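PDB 3HDX: SusD superfamily protein from Bacteroides thetaiotaomicron VPI-5482, which probably binds polysaccharide at the outer membrane as a SusD homolog, serving carbohydrate uptake and metabolism. Local coordinates for residues A[371-380]-A[409-420]. Residues are numbered along the deposited sequence; the frame is centred on the assembly and turned at random. Where two conformers were deposited one is given.
Sequences AEALCALNRS and RESLIAEIFEER. With EDO (1,2-ethanediol), chain E.
With CG of R409 trans to its backbone N (chi1 173°) and the chain extended as far as NE, the aliphatic part of R409 passes S380 OG and carries NE to the C-terminal end of helix 363-376. There NE donates to C375 O at 2.9 Å; the bond is bent, coming in above the carbonyl plane. N378 N reaches the same oxygen from the opposite face, as part of the Schellman motif in which N378, with positive phi, is the C-prime residue. The carbonyl is thus gripped from both faces, one donor local and one from the partner helix. I413 CD1 lies over one face of the guanidinium, while in one of two E410 conformers OE2 makes a salt bridge to R409 NH1 at 2.7 Å. Shortening R409 to an alanine is likely to take from C375 O the donor supplied by the partner helix.

Deeper in, C375 SG, trans to its carbonyl carbon, sits between methyls, 3.6 Å from both L412 CD2 and I416 CD1. C375 CB presses tightly on I413 CG1 at 3.4 Å, and A371 CB meets I416 CD1 at 3.7 Å. The extended E372 chain crosses F417 obliquely, its CD 3.4 Å from F417 CZ, the carboxylate and ring planes turned 47° apart; E372 OE2 is hydrogen-bonded to Y213 and salt-bridged to R436.

The helices run nearly antiparallel, at 166° with axes 9.8 Å apart, a pair not adjacent in sequence, consistent with the TPR-like, alpha-helical scaffold of SusD proteins. Helix 380-391 packs against C375 and L412, F401 of helix 401-405 touches S380 and L412, and helix 430-441 lies against A376, I413 and F417, while helix 213-226 backs A373 and A376.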
loop_
_atom_site.group_PDB
_atom_site.type_symbol
_atom_site.label_atom_id
_atom_site.label_comp_id
_atom_site.label_asym_id
_atom_site.label_seq_id
_atom_site.Cartn_x
_atom_site.Cartn_y
_atom_site.Cartn_z
ATOM N N ALA A 371 -1.489 9.275 14.821
ATOM C CA ALA A 371 -1.477 10.741 15.027
ATOM C C ALA A 371 -2.657 11.424 14.321
ATOM O O ALA A 371 -3.375 12.224 14.915
ATOM C CB ALA A 371 -0.129 11.338 14.628
ATOM N N GLU A 372 -2.869 11.085 13.057
ATOM C CA GLU A 372 -3.993 11.591 12.289
ATOM C C GLU A 372 -5.320 11.296 13.010
ATOM O O GLU A 372 -6.149 12.204 13.173
ATOM C CB GLU A 372 -3.954 10.947 10.898
ATOM C CG GLU A 372 -5.154 11.114 9.971
ATOM C CD GLU A 372 -5.011 10.307 8.681
ATOM O OE1 GLU A 372 -3.862 9.939 8.286
ATOM O OE2 GLU A 372 -6.061 10.066 8.055
ATOM N N ALA A 373 -5.495 10.041 13.444
ATOM C CA ALA A 373 -6.719 9.606 14.119
ATOM C C ALA A 373 -6.955 10.365 15.433
ATOM O O ALA A 373 -8.049 10.829 15.701
ATOM C CB ALA A 373 -6.712 8.079 14.351
ATOM N N LEU A 374 -5.888 10.551 16.196
ATOM C CA LEU A 374 -5.977 11.244 17.484
ATOM C C LEU A 374 -6.390 12.706 17.268
ATOM O O LEU A 374 -7.261 13.214 17.970
ATOM C CB LEU A 374 -4.681 11.123 18.283
ATOM C CG LEU A 374 -4.461 9.745 18.894
ATOM C CD1 LEU A 374 -3.014 9.556 19.320
ATOM C CD2 LEU A 374 -5.427 9.516 20.080
ATOM N N CYS A 375 -5.830 13.360 16.243
ATOM C CA CYS A 375 -6.298 14.709 15.893
ATOM C C CYS A 375 -7.760 14.726 15.503
ATOM O O CYS A 375 -8.529 15.602 15.956
ATOM C CB CYS A 375 -5.492 15.279 14.761
ATOM S SG CYS A 375 -3.837 15.752 15.253
ATOM N N ALA A 376 -8.161 13.753 14.682
ATOM C CA ALA A 376 -9.543 13.647 14.256
ATOM C C ALA A 376 -10.521 13.520 15.440
ATOM O O ALA A 376 -11.649 14.035 15.403
ATOM C CB ALA A 376 -9.734 12.506 13.237
ATOM N N LEU A 377 -10.055 12.846 16.483
ATOM C CA LEU A 377 -10.787 12.637 17.722
ATOM C C LEU A 377 -10.629 13.776 18.735
ATOM O O LEU A 377 -11.071 13.649 19.872
ATOM C CB LEU A 377 -10.309 11.318 18.346
ATOM C CG LEU A 377 -10.569 10.028 17.553
ATOM C CD1 LEU A 377 -9.725 8.878 18.075
ATOM C CD2 LEU A 377 -12.046 9.728 17.583
ATOM N N ASN A 378 -10.046 14.900 18.305
ATOM C CA ASN A 378 -9.817 16.081 19.151
ATOM C C ASN A 378 -8.920 15.750 20.362
ATOM O O ASN A 378 -9.130 16.241 21.487
ATOM C CB ASN A 378 -11.153 16.740 19.543
ATOM C CG ASN A 378 -10.999 18.228 19.903
ATOM O OD1 ASN A 378 -10.073 18.925 19.440
ATOM N ND2 ASN A 378 -11.935 18.723 20.708
ATOM N N ARG A 379 -7.901 14.917 20.112
ATOM C CA ARG A 379 -6.880 14.507 21.065
ATOM C C ARG A 379 -5.495 14.849 20.502
ATOM O O ARG A 379 -4.566 14.090 20.535
ATOM C CB ARG A 379 -7.061 13.039 21.422
ATOM C CG ARG A 379 -8.356 12.813 22.202
ATOM C CD ARG A 379 -8.766 11.331 22.215
ATOM N NE ARG A 379 -7.718 10.504 22.775
ATOM C CZ ARG A 379 -7.694 9.166 22.724
ATOM N NH1 ARG A 379 -8.671 8.484 22.122
ATOM N NH2 ARG A 379 -6.675 8.504 23.240
ATOM N N SER A 380 -5.381 16.086 20.021
ATOM C CA SER A 380 -4.146 16.584 19.397
ATOM C C SER A 380 -2.906 16.526 20.260
ATOM O O SER A 380 -1.849 16.229 19.754
ATOM C CB SER A 380 -4.378 18.006 18.869
ATOM O OG SER A 380 -5.438 17.961 17.956
ATOM N N ARG A 409 -5.582 22.465 16.008
ATOM C CA ARG A 409 -5.779 21.065 15.541
ATOM C C ARG A 409 -5.517 20.924 14.039
ATOM O O ARG A 409 -4.822 19.996 13.615
ATOM C CB ARG A 409 -7.217 20.580 15.877
ATOM C CG ARG A 409 -7.670 19.226 15.321
ATOM C CD ARG A 409 -9.223 19.029 15.602
ATOM N NE ARG A 409 -9.885 17.938 14.852
ATOM C CZ ARG A 409 -10.475 18.024 13.639
ATOM N NH1 ARG A 409 -10.538 19.169 12.943
ATOM N NH2 ARG A 409 -11.035 16.932 13.101
ATOM N N GLU A 410 -6.013 21.868 13.245
ATOM C CA GLU A 410 -5.876 21.782 11.794
ATOM C C GLU A 410 -4.401 22.001 11.371
ATOM O O GLU A 410 -3.908 21.328 10.457
ATOM C CB GLU A 410 -6.865 22.713 11.104
ATOM C CG GLU A 410 -8.325 22.292 11.280
ATOM C CD GLU A 410 -8.926 22.562 12.676
ATOM O OE1 GLU A 410 -8.536 23.542 13.374
ATOM O OE2 GLU A 410 -9.773 21.761 13.107
ATOM N N SER A 411 -3.688 22.883 12.076
ATOM C CA SER A 411 -2.262 23.115 11.793
ATOM C C SER A 411 -1.483 21.820 12.038
ATOM O O SER A 411 -0.587 21.463 11.250
ATOM C CB SER A 411 -1.656 24.236 12.661
ATOM O OG SER A 411 -2.230 25.502 12.377
ATOM N N LEU A 412 -1.806 21.119 13.138
ATOM C CA LEU A 412 -1.150 19.844 13.451
ATOM C C LEU A 412 -1.525 18.763 12.431
ATOM O O LEU A 412 -0.658 18.017 11.977
ATOM C CB LEU A 412 -1.456 19.422 14.900
ATOM C CG LEU A 412 -0.871 18.057 15.337
ATOM C CD1 LEU A 412 0.652 18.095 15.142
ATOM C CD2 LEU A 412 -1.207 17.726 16.803
ATOM N N ILE A 413 -2.802 18.685 12.062
ATOM C CA ILE A 413 -3.221 17.723 11.002
ATOM C C ILE A 413 -2.434 17.969 9.717
ATOM O O ILE A 413 -1.857 17.030 9.168
ATOM C CB ILE A 413 -4.746 17.771 10.724
ATOM C CG1 ILE A 413 -5.522 17.207 11.902
ATOM C CG2 ILE A 413 -5.107 17.023 9.387
ATOM C CD1 ILE A 413 -7.021 17.596 11.872
ATOM N N ALA A 414 -2.311 19.225 9.313
ATOM C CA ALA A 414 -1.597 19.542 8.062
ATOM C C ALA A 414 -0.128 19.051 8.182
ATOM O O ALA A 414 0.410 18.450 7.249
ATOM C CB ALA A 414 -1.696 21.037 7.710
ATOM N N GLU A 415 0.490 19.282 9.335
ATOM C CA GLU A 415 1.882 18.863 9.538
ATOM C C GLU A 415 2.080 17.333 9.555
ATOM O O GLU A 415 3.058 16.832 9.001
ATOM C CB GLU A 415 2.524 19.530 10.756
ATOM C CG GLU A 415 3.994 19.202 10.950
ATOM C CD GLU A 415 4.884 19.575 9.781
ATOM O OE1 GLU A 415 4.527 20.467 8.958
ATOM O OE2 GLU A 415 5.958 18.953 9.697
ATOM N N ILE A 416 1.141 16.618 10.157
ATOM C CA ILE A 416 1.155 15.146 10.120
ATOM C C ILE A 416 1.135 14.678 8.656
ATOM O O ILE A 416 1.910 13.778 8.290
ATOM C CB ILE A 416 -0.017 14.528 10.885
ATOM C CG1 ILE A 416 0.130 14.802 12.403
ATOM C CG2 ILE A 416 -0.101 13.003 10.655
ATOM C CD1 ILE A 416 -1.097 14.605 13.238
ATOM N N PHE A 417 0.271 15.294 7.827
ATOM C CA PHE A 417 0.281 14.952 6.390
ATOM C C PHE A 417 1.577 15.344 5.660
ATOM O O PHE A 417 1.993 14.621 4.775
ATOM C CB PHE A 417 -0.977 15.433 5.696
ATOM C CG PHE A 417 -2.130 14.547 5.979
ATOM C CD1 PHE A 417 -2.239 13.320 5.323
ATOM C CD2 PHE A 417 -3.093 14.876 6.927
ATOM C CE1 PHE A 417 -3.309 12.463 5.587
ATOM C CE2 PHE A 417 -4.134 14.025 7.180
ATOM C CZ PHE A 417 -4.243 12.816 6.537
ATOM N N GLU A 418 2.244 16.433 6.066
ATOM C CA GLU A 418 3.548 16.758 5.471
ATOM C C GLU A 418 4.593 15.735 5.897
ATOM O O GLU A 418 5.481 15.419 5.126
ATOM C CB GLU A 418 4.012 18.167 5.857
ATOM C CG GLU A 418 3.132 19.251 5.289
ATOM C CD GLU A 418 2.944 19.190 3.772
ATOM O OE1 GLU A 418 3.935 19.008 3.067
ATOM O OE2 GLU A 418 1.780 19.337 3.305
ATOM N N GLU A 419 4.504 15.251 7.141
ATOM C CA GLU A 419 5.431 14.200 7.588
ATOM C C GLU A 419 5.206 12.903 6.791
ATOM O O GLU A 419 6.164 12.210 6.402
ATOM C CB GLU A 419 5.385 13.982 9.100
ATOM C CG GLU A 419 6.604 13.159 9.615
ATOM C CD GLU A 419 7.949 13.846 9.443
ATOM O OE1 GLU A 419 8.024 15.094 9.370
ATOM O OE2 GLU A 419 8.960 13.117 9.435
ATOM N N ARG A 420 3.946 12.529 6.583
ATOM C CA ARG A 420 3.659 11.383 5.716
ATOM C C ARG A 420 4.213 11.601 4.287
ATOM O O ARG A 420 4.706 10.675 3.634
ATOM C CB ARG A 420 2.149 11.141 5.649
ATOM C CG ARG A 420 1.549 10.664 6.939
ATOM C CD ARG A 420 0.049 10.326 6.852
ATOM N NE ARG A 420 -0.227 9.197 5.943
ATOM C CZ ARG A 420 -0.159 7.912 6.269
ATOM N NH1 ARG A 420 0.042 7.498 7.530
ATOM N NH2 ARG A 420 -0.375 7.010 5.329
HETATM C C1 EDO E . -0.794 19.337 1.144
HETATM O O1 EDO E . 0.276 18.381 1.275
HETATM C C2 EDO E . -0.433 20.400 0.137
HETATM O O2 EDO E . -0.241 19.768 -1.130
#